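Side-chain contacts in hypothetical membrane spanning protein (Thermus thermophilus, PDB 2VPZ), which probably anchors a polysulfide reductase complex in the membrane and binds the quinol that supplies its electrons: residues C[55-58]-C[59-63]; C[123-126]-C[127-130]; C[145-148]-C[149-153]. All blocks are in the same frame, centred on the assembly; numbering follows the deposited sequence.

Overall arrangement
The three contacts follow one another along the chain: interactions 1 and 2 join neighbouring turns of a helix, interaction 3 a turn and the helix start that follows it. Interaction 1 lies on helix 46-65, interaction 2 on helix 117-136, and interaction 3 at the start of helix 148-166, the next helix in the chain. The centres of interactions 1 and 2 are 15 Å apart, and those of 2 and 3 are 13 Å apart; only the latter pair touches, where L128 O meets P153 CG. Interactions 1 and 3 lie on opposite sides of the chain's centre. H21, which binds ubiquinone in another structure of this protein, comes close to both D60 and Y130, while interactions 2 and 3 both reach a second subunit.

Interaction 1. Residues C[55-58]-C[59-63]; sequences MLIA and LDLFI
Two successive turns of the transmembrane helix 46-65 meet here, bonded i to i+4, with D60 turned to the quinone site and much of the rest on the protein surface. M55 O receives L59 N at 2.8 Å, with a nearly straight N-H...O angle of 166°. I57 O holds L61 N and A58 O holds F62 N in the same manner. The bond from D60 N to L56 O, 3.0 Å long, is more bent.

Side chains add little between the turns. L61 starts back along the helix, its CG beside the backbone N (chi1 -65°), which sets that CG 3.4 Å from I57 O and brings CD1 to 4.3 Å from I57 CG2. I57 is buried, while L61 is on the surface, where it may face lipid. L59 CB rests against M55 O at 3.4 Å, while farther out L59 packs on L24 of helix 16-41.

D60 behaves differently: CB touches L56 O at 3.3 Å, but with CG swung anti to the backbone N (chi1 -170°) the end of the side chain leads away, and D60 packs on H21 and V25 of helix 16-41. The backbone bonds thus fix the root of a buried acid whose side chain lies against H21, a residue that binds ubiquinone in another structure of this protein.

Interaction 2. Residues C[123-126]-C[127-130]; sequences FSLV and ALSY
S129 and L125 are joined by the side-chain hydrogen bond of this turn of helix 117-136. With OG on the backbone-N side (chi1 -71°), the S129 hydroxyl turns back up the helix and donates to L125 O over 2.9 Å; that carbonyl takes a good bond from OG and a weak one from N of the same residue. S124 OG likewise bonds back, to L121 O.

Among the backbone bonds, A127 N to F123 O is nearly straight, 169° at the hydrogen, whereas L128 N reaches S124 O only weakly. S129 N is shared between L125 O and V126 O, both weak bonds at 3.2 Å. Y130 N closes the series on V126 O at 3.1 Å.

L128 CD1 makes a close C...O approach to S124 O, 3.2 Å. The apolar touch is L125 CD2 to L128 CD1 at 4.2 Å, the two leucines crossing at a slant. Beyond the turn, V126 packs on W91, L128 on L33, and L125 and S129 on L185 of the second subunit. The Y130 side chain leaves the backbone with chi1 105°, well off a staggered value, with V126 O at the ring edge and OH making a weak hydrogen bond to H21 NE2.

S129 therefore gives its hydroxyl an acceptor inside the membrane, and supplements a weak backbone bond just ahead of Y130, which binds menaquinone and ubiquinone in other structures of this protein.

Interaction 3. Residues C[145-148]-C[149-153]; sequences NGLM and AGLFP
M148 and F152 lie side by side on the opening turn of helix 148-166, pointing the same way, and this is the densely filled part of the contact. The methionine chain, bent at chi2 (-61°), carries SD to 4.1 Å from F152 CE1, a Met-aromatic contact in which the sulfur sits oblique to the ring. A second bend, at chi3 (113°), turns its methyl CE to L151 CD1, 4.0 Å away. L242 of helix 227-245 packs against M148, L151 and F152.

The backbone beneath is gripped at L147 O, which accepts G150 N at 2.8 Å from above the carbonyl plane and L151 N at 2.6 Å nearly along its axis. A type I turn from N145 to M148 leads into this helix start, and A149 N bonds to G146 O at 3.0 Å. At the next residue after L151, F152 N donates to M148 O, but P153 has no N-H to give and the helix kinks there, with P153 CD 4.1 Å from M148 O.

Packing between the segments is looser on the L147 side: its CD1 only grazes L151 CD1 at 4.4 Å. That side is buried all the same, for L147 leans on Y190 and on G146 of the second subunit.

Interaction 1. Residues C[55-58]-C[59-63]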
ATOM      1  N   MET C  55     -33.996 -35.931  28.693  1.00 61.83           N
ATOM      2  CA  MET C  55     -32.813 -36.318  29.452  1.00 61.80           C
ATOM      3  C   MET C  55     -31.514 -35.809  28.834  1.00 60.78           C
ATOM      4  O   MET C  55     -30.622 -35.311  29.534  1.00 60.62           O
ATOM      5  CB  MET C  55     -32.743 -37.839  29.646  1.00 63.05           C
ATOM      6  CG  MET C  55     -33.595 -38.408  30.788  1.00 65.30           C
ATOM      7  SD  MET C  55     -33.735 -40.223  30.747  1.00 68.37           S
ATOM      8  CE  MET C  55     -32.380 -40.653  29.598  1.00 67.57           C
ATOM      9  N   LEU C  56     -31.416 -35.960  27.520  1.00 59.74           N
ATOM     10  CA  LEU C  56     -30.268 -35.509  26.741  1.00 59.13           C
ATOM     11  C   LEU C  56     -30.254 -33.965  26.696  1.00 59.45           C
ATOM     12  O   LEU C  56     -29.188 -33.362  26.571  1.00 59.75           O
ATOM     13  CB  LEU C  56     -30.279 -36.123  25.323  1.00 57.25           C
ATOM     14  CG  LEU C  56     -30.086 -37.651  25.260  1.00 56.68           C
ATOM     15  CD1 LEU C  56     -30.665 -38.237  23.956  1.00 55.55           C
ATOM     16  CD2 LEU C  56     -28.597 -37.995  25.424  1.00 55.54           C
ATOM     17  N   ILE C  57     -31.417 -33.321  26.806  1.00 59.59           N
ATOM     18  CA  ILE C  57     -31.463 -31.856  26.837  1.00 59.73           C
ATOM     19  C   ILE C  57     -30.945 -31.404  28.221  1.00 60.82           C
ATOM     20  O   ILE C  57     -30.183 -30.434  28.324  1.00 61.32           O
ATOM     21  CB  ILE C  57     -32.909 -31.260  26.602  1.00 58.86           C
ATOM     22  CG1 ILE C  57     -33.366 -31.515  25.165  1.00 57.94           C
ATOM     23  CG2 ILE C  57     -32.903 -29.754  26.932  1.00 59.02           C
ATOM     24  CD1 ILE C  57     -34.360 -30.482  24.612  1.00 57.63           C
ATOM     25  N   ALA C  58     -31.341 -32.120  29.272  1.00 61.42           N
ATOM     26  CA  ALA C  58     -30.887 -31.829  30.634  1.00 62.17           C
ATOM     27  C   ALA C  58     -29.363 -32.080  30.759  1.00 63.02           C
ATOM     28  O   ALA C  58     -28.625 -31.223  31.274  1.00 62.67           O
ATOM     29  CB  ALA C  58     -31.669 -32.690  31.681  1.00 62.54           C
ATOM     30  N   LEU C  59     -28.888 -33.232  30.284  1.00 63.57           N
ATOM     31  CA  LEU C  59     -27.469 -33.594  30.295  1.00 64.55           C
ATOM     32  C   LEU C  59     -26.640 -32.561  29.491  1.00 65.75           C
ATOM     33  O   LEU C  59     -25.515 -32.231  29.869  1.00 66.02           O
ATOM     34  CB  LEU C  59     -27.215 -35.032  29.747  1.00 63.70           C
ATOM     35  CG  LEU C  59     -25.779 -35.553  29.496  1.00 63.33           C
ATOM     36  CD1 LEU C  59     -24.936 -35.480  30.790  1.00 63.11           C
ATOM     37  CD2 LEU C  59     -25.798 -36.997  28.930  1.00 62.20           C
ATOM     38  N   ASP C  60     -27.188 -32.027  28.402  1.00 67.64           N
ATOM     39  CA  ASP C  60     -26.447 -31.029  27.617  1.00 69.46           C
ATOM     40  C   ASP C  60     -26.435 -29.633  28.269  1.00 69.99           C
ATOM     41  O   ASP C  60     -25.410 -28.948  28.226  1.00 70.27           O
ATOM     42  CB  ASP C  60     -26.917 -30.947  26.149  1.00 72.08           C
ATOM     43  CG  ASP C  60     -25.977 -30.079  25.266  1.00 74.87           C
ATOM     44  OD1 ASP C  60     -24.768 -30.002  25.612  1.00 76.14           O
ATOM     45  OD2 ASP C  60     -26.437 -29.510  24.249  1.00 75.46           O
ATOM     46  N   LEU C  61     -27.538 -29.186  28.868  1.00 70.15           N
ATOM     47  CA  LEU C  61     -27.510 -27.891  29.558  1.00 70.50           C
ATOM     48  C   LEU C  61     -26.587 -28.018  30.818  1.00 71.05           C
ATOM     49  O   LEU C  61     -25.863 -27.076  31.160  1.00 71.14           O
ATOM     50  CB  LEU C  61     -28.933 -27.393  29.947  1.00 69.55           C
ATOM     51  CG  LEU C  61     -29.943 -27.035  28.841  1.00 69.21           C
ATOM     52  CD1 LEU C  61     -31.321 -26.681  29.450  1.00 69.03           C
ATOM     53  CD2 LEU C  61     -29.406 -25.873  27.978  1.00 69.00           C
ATOM     54  N   PHE C  62     -26.590 -29.171  31.493  1.00 71.09           N
ATOM     55  CA  PHE C  62     -25.721 -29.365  32.667  1.00 71.26           C
ATOM     56  C   PHE C  62     -24.227 -29.289  32.281  1.00 71.05           C
ATOM     57  O   PHE C  62     -23.445 -28.635  32.973  1.00 71.62           O
ATOM     58  CB  PHE C  62     -26.013 -30.686  33.430  1.00 71.42           C
ATOM     59  CG  PHE C  62     -25.038 -30.991  34.573  1.00 71.95           C
ATOM     60  CD1 PHE C  62     -25.171 -30.384  35.834  1.00 72.48           C
ATOM     61  CD2 PHE C  62     -23.969 -31.869  34.366  1.00 72.33           C
ATOM     62  CE1 PHE C  62     -24.241 -30.649  36.880  1.00 72.92           C
ATOM     63  CE2 PHE C  62     -23.034 -32.148  35.389  1.00 72.62           C
ATOM     64  CZ  PHE C  62     -23.171 -31.532  36.650  1.00 72.87           C
ATOM     65  N   ILE C  63     -23.782 -29.914  31.195  1.00 70.45           N
ATOM     66  CA  ILE C  63     -22.371 -29.760  30.855  1.00 70.03           C
ATOM     67  C   ILE C  63     -22.005 -28.404  30.134  1.00 69.48           C
ATOM     68  O   ILE C  63     -20.834 -28.050  30.059  1.00 69.53           O
ATOM     69  CB  ILE C  63     -21.721 -31.080  30.146  1.00 69.89           C
ATOM     70  CG1 ILE C  63     -21.541 -30.888  28.656  1.00 70.20           C
ATOM     71  CG2 ILE C  63     -22.572 -32.315  30.492  1.00 68.95           C
ATOM     72  CD1 ILE C  63     -20.346 -31.692  28.049  1.00 71.17           C
TER

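Interaction 2. Residues C[123-126]-C[127-130]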
ATOM      1  N   PHE C 123     -38.778 -26.412  17.359  1.00 54.15           N
ATOM      2  CA  PHE C 123     -37.690 -26.139  18.313  1.00 53.34           C
ATOM      3  C   PHE C 123     -36.549 -27.138  18.157  1.00 52.73           C
ATOM      4  O   PHE C 123     -35.393 -26.821  18.453  1.00 53.06           O
ATOM      5  CB  PHE C 123     -38.189 -26.127  19.760  1.00 52.61           C
ATOM      6  CG  PHE C 123     -39.210 -25.063  20.055  1.00 53.03           C
ATOM      7  CD1 PHE C 123     -40.278 -25.309  20.918  1.00 53.10           C
ATOM      8  CD2 PHE C 123     -39.127 -23.825  19.423  1.00 53.38           C
ATOM      9  CE1 PHE C 123     -41.252 -24.337  21.143  1.00 53.31           C
ATOM     10  CE2 PHE C 123     -40.090 -22.837  19.636  1.00 53.17           C
ATOM     11  CZ  PHE C 123     -41.161 -23.096  20.496  1.00 52.89           C
ATOM     12  N   SER C 124     -36.868 -28.335  17.687  1.00 51.30           N
ATOM     13  CA  SER C 124     -35.846 -29.348  17.479  1.00 50.62           C
ATOM     14  C   SER C 124     -35.129 -29.050  16.137  1.00 50.11           C
ATOM     15  O   SER C 124     -34.042 -29.579  15.880  1.00 49.51           O
ATOM     16  CB  SER C 124     -36.443 -30.776  17.536  1.00 50.99           C
ATOM     17  OG  SER C 124     -36.986 -31.186  16.301  1.00 52.54           O
ATOM     18  N   LEU C 125     -35.714 -28.220  15.269  1.00 49.55           N
ATOM     19  CA  LEU C 125     -35.023 -27.868  14.014  1.00 49.43           C
ATOM     20  C   LEU C 125     -34.071 -26.671  14.316  1.00 49.20           C
ATOM     21  O   LEU C 125     -32.989 -26.570  13.739  1.00 48.44           O
ATOM     22  CB  LEU C 125     -36.019 -27.574  12.836  1.00 48.98           C
ATOM     23  CG  LEU C 125     -36.568 -28.842  12.113  1.00 48.65           C
ATOM     24  CD1 LEU C 125     -37.634 -28.508  11.049  1.00 48.01           C
ATOM     25  CD2 LEU C 125     -35.399 -29.605  11.472  1.00 48.76           C
ATOM     26  N   VAL C 126     -34.461 -25.811  15.258  1.00 48.32           N
ATOM     27  CA  VAL C 126     -33.613 -24.707  15.715  1.00 46.86           C
ATOM     28  C   VAL C 126     -32.346 -25.329  16.385  1.00 46.58           C
ATOM     29  O   VAL C 126     -31.239 -24.984  16.006  1.00 46.86           O
ATOM     30  CB  VAL C 126     -34.370 -23.764  16.749  1.00 46.97           C
ATOM     31  CG1 VAL C 126     -33.405 -22.710  17.347  1.00 46.97           C
ATOM     32  CG2 VAL C 126     -35.575 -23.086  16.069  1.00 46.13           C
ATOM     33  N   ALA C 127     -32.518 -26.260  17.325  1.00 46.57           N
ATOM     34  CA  ALA C 127     -31.408 -26.948  18.031  1.00 46.70           C
ATOM     35  C   ALA C 127     -30.446 -27.814  17.171  1.00 47.36           C
ATOM     36  O   ALA C 127     -29.282 -28.029  17.547  1.00 47.95           O
ATOM     37  CB  ALA C 127     -31.953 -27.803  19.227  1.00 45.78           C
ATOM     38  N   LEU C 128     -30.933 -28.318  16.033  1.00 47.79           N
ATOM     39  CA  LEU C 128     -30.162 -29.148  15.055  1.00 48.33           C
ATOM     40  C   LEU C 128     -29.355 -28.264  14.105  1.00 48.12           C
ATOM     41  O   LEU C 128     -28.359 -28.693  13.503  1.00 49.23           O
ATOM     42  CB  LEU C 128     -31.108 -30.013  14.189  1.00 49.30           C
ATOM     43  CG  LEU C 128     -31.558 -31.416  14.630  1.00 50.67           C
ATOM     44  CD1 LEU C 128     -32.876 -31.823  13.936  1.00 49.94           C
ATOM     45  CD2 LEU C 128     -30.452 -32.459  14.353  1.00 51.29           C
ATOM     46  N   SER C 129     -29.848 -27.045  13.954  1.00 47.49           N
ATOM     47  CA  SER C 129     -29.309 -26.023  13.071  1.00 46.91           C
ATOM     48  C   SER C 129     -28.282 -25.038  13.655  1.00 47.59           C
ATOM     49  O   SER C 129     -27.409 -24.553  12.932  1.00 47.02           O
ATOM     50  CB  SER C 129     -30.479 -25.183  12.486  1.00 46.22           C
ATOM     51  OG  SER C 129     -31.261 -25.857  11.547  1.00 46.40           O
ATOM     52  N   TYR C 130     -28.362 -24.743  14.941  1.00 47.32           N
ATOM     53  CA  TYR C 130     -27.474 -23.752  15.540  1.00 47.37           C
ATOM     54  C   TYR C 130     -25.958 -24.085  15.672  1.00 47.07           C
ATOM     55  O   TYR C 130     -25.115 -23.187  15.541  1.00 47.53           O
ATOM     56  CB  TYR C 130     -28.066 -23.207  16.865  1.00 47.90           C
ATOM     57  CG  TYR C 130     -27.426 -23.715  18.152  1.00 50.72           C
ATOM     58  CD1 TYR C 130     -26.277 -23.100  18.689  1.00 51.02           C
ATOM     59  CD2 TYR C 130     -27.956 -24.823  18.838  1.00 51.69           C
ATOM     60  CE1 TYR C 130     -25.664 -23.580  19.878  1.00 51.34           C
ATOM     61  CE2 TYR C 130     -27.353 -25.315  20.027  1.00 52.10           C
ATOM     62  CZ  TYR C 130     -26.206 -24.689  20.543  1.00 51.38           C
ATOM     63  OH  TYR C 130     -25.608 -25.170  21.686  1.00 53.35           O
TER

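Interaction 3. Residues C[145-148]-C[149-153]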
ATOM      1  N   ASN C 145     -16.143 -23.288   6.915  1.00 36.16           N
ATOM      2  CA  ASN C 145     -16.881 -22.713   5.798  1.00 35.88           C
ATOM      3  C   ASN C 145     -18.359 -23.160   5.775  1.00 36.47           C
ATOM      4  O   ASN C 145     -18.834 -23.843   6.700  1.00 35.63           O
ATOM      5  CB  ASN C 145     -16.157 -23.013   4.457  1.00 33.65           C
ATOM      6  CG  ASN C 145     -16.320 -24.453   3.978  1.00 32.83           C
ATOM      7  OD1 ASN C 145     -15.721 -24.875   2.985  1.00 29.93           O
ATOM      8  ND2 ASN C 145     -17.148 -25.218   4.696  1.00 31.82           N
ATOM      9  N   GLY C 146     -19.059 -22.730   4.730  1.00 36.10           N
ATOM     10  CA  GLY C 146     -20.467 -23.046   4.556  1.00 37.37           C
ATOM     11  C   GLY C 146     -20.933 -24.481   4.774  1.00 36.80           C
ATOM     12  O   GLY C 146     -22.005 -24.679   5.326  1.00 39.15           O
ATOM     13  N   LEU C 147     -20.140 -25.471   4.365  1.00 37.69           N
ATOM     14  CA  LEU C 147     -20.476 -26.907   4.550  1.00 38.59           C
ATOM     15  C   LEU C 147     -20.776 -27.312   6.025  1.00 39.70           C
ATOM     16  O   LEU C 147     -21.421 -28.337   6.281  1.00 40.36           O
ATOM     17  CB  LEU C 147     -19.388 -27.852   3.975  1.00 37.56           C
ATOM     18  CG  LEU C 147     -19.580 -28.797   2.779  1.00 37.24           C
ATOM     19  CD1 LEU C 147     -18.434 -29.846   2.740  1.00 37.37           C
ATOM     20  CD2 LEU C 147     -20.945 -29.526   2.831  1.00 36.31           C
ATOM     21  N   MET C 148     -20.259 -26.526   6.979  1.00 39.35           N
ATOM     22  CA  MET C 148     -20.445 -26.773   8.414  1.00 40.39           C
ATOM     23  C   MET C 148     -21.948 -26.673   8.730  1.00 40.64           C
ATOM     24  O   MET C 148     -22.452 -27.307   9.671  1.00 41.20           O
ATOM     25  CB  MET C 148     -19.668 -25.766   9.283  1.00 41.76           C
ATOM     26  CG  MET C 148     -18.139 -25.793   9.126  1.00 41.77           C
ATOM     27  SD  MET C 148     -17.394 -27.376   9.575  1.00 42.35           S
ATOM     28  CE  MET C 148     -16.772 -27.946   7.962  1.00 39.23           C
ATOM     29  N   ALA C 149     -22.651 -25.848   7.958  1.00 39.98           N
ATOM     30  CA  ALA C 149     -24.089 -25.698   8.104  1.00 41.36           C
ATOM     31  C   ALA C 149     -24.809 -26.939   7.482  1.00 41.62           C
ATOM     32  O   ALA C 149     -26.004 -27.129   7.693  1.00 41.77           O
ATOM     33  CB  ALA C 149     -24.590 -24.382   7.448  1.00 40.29           C
ATOM     34  N   GLY C 150     -24.076 -27.754   6.726  1.00 41.54           N
ATOM     35  CA  GLY C 150     -24.627 -28.960   6.141  1.00 41.99           C
ATOM     36  C   GLY C 150     -24.190 -30.214   6.891  1.00 43.05           C
ATOM     37  O   GLY C 150     -24.985 -31.145   7.148  1.00 43.69           O
ATOM     38  N   LEU C 151     -22.914 -30.251   7.263  1.00 43.49           N
ATOM     39  CA  LEU C 151     -22.314 -31.347   8.015  1.00 42.42           C
ATOM     40  C   LEU C 151     -22.865 -31.480   9.449  1.00 42.88           C
ATOM     41  O   LEU C 151     -23.073 -32.599   9.943  1.00 42.00           O
ATOM     42  CB  LEU C 151     -20.777 -31.206   8.066  1.00 42.63           C
ATOM     43  CG  LEU C 151     -20.030 -31.563   6.771  1.00 43.66           C
ATOM     44  CD1 LEU C 151     -18.511 -31.343   6.928  1.00 44.09           C
ATOM     45  CD2 LEU C 151     -20.329 -33.028   6.388  1.00 44.31           C
ATOM     46  N   PHE C 152     -23.144 -30.370  10.127  1.00 42.22           N
ATOM     47  CA  PHE C 152     -23.632 -30.535  11.473  1.00 42.56           C
ATOM     48  C   PHE C 152     -25.093 -31.072  11.606  1.00 43.48           C
ATOM     49  O   PHE C 152     -25.323 -31.950  12.445  1.00 45.02           O
ATOM     50  CB  PHE C 152     -23.215 -29.339  12.353  1.00 41.62           C
ATOM     51  CG  PHE C 152     -21.771 -29.425  12.881  1.00 40.85           C
ATOM     52  CD1 PHE C 152     -20.696 -29.348  11.999  1.00 40.22           C
ATOM     53  CD2 PHE C 152     -21.504 -29.666  14.247  1.00 40.47           C
ATOM     54  CE1 PHE C 152     -19.367 -29.505  12.435  1.00 39.79           C
ATOM     55  CE2 PHE C 152     -20.173 -29.830  14.710  1.00 39.39           C
ATOM     56  CZ  PHE C 152     -19.107 -29.751  13.802  1.00 39.13           C
ATOM     57  N   PRO C 153     -26.067 -30.572  10.791  1.00 43.96           N
ATOM     58  CA  PRO C 153     -27.439 -31.104  10.870  1.00 44.56           C
ATOM     59  C   PRO C 153     -27.543 -32.636  10.485  1.00 44.67           C
ATOM     60  O   PRO C 153     -28.211 -33.425  11.165  1.00 44.53           O
ATOM     61  CB  PRO C 153     -28.229 -30.227   9.906  1.00 44.76           C
ATOM     62  CG  PRO C 153     -27.571 -28.879  10.048  1.00 43.96           C
ATOM     63  CD  PRO C 153     -26.071 -29.211  10.227  1.00 44.86           C
TER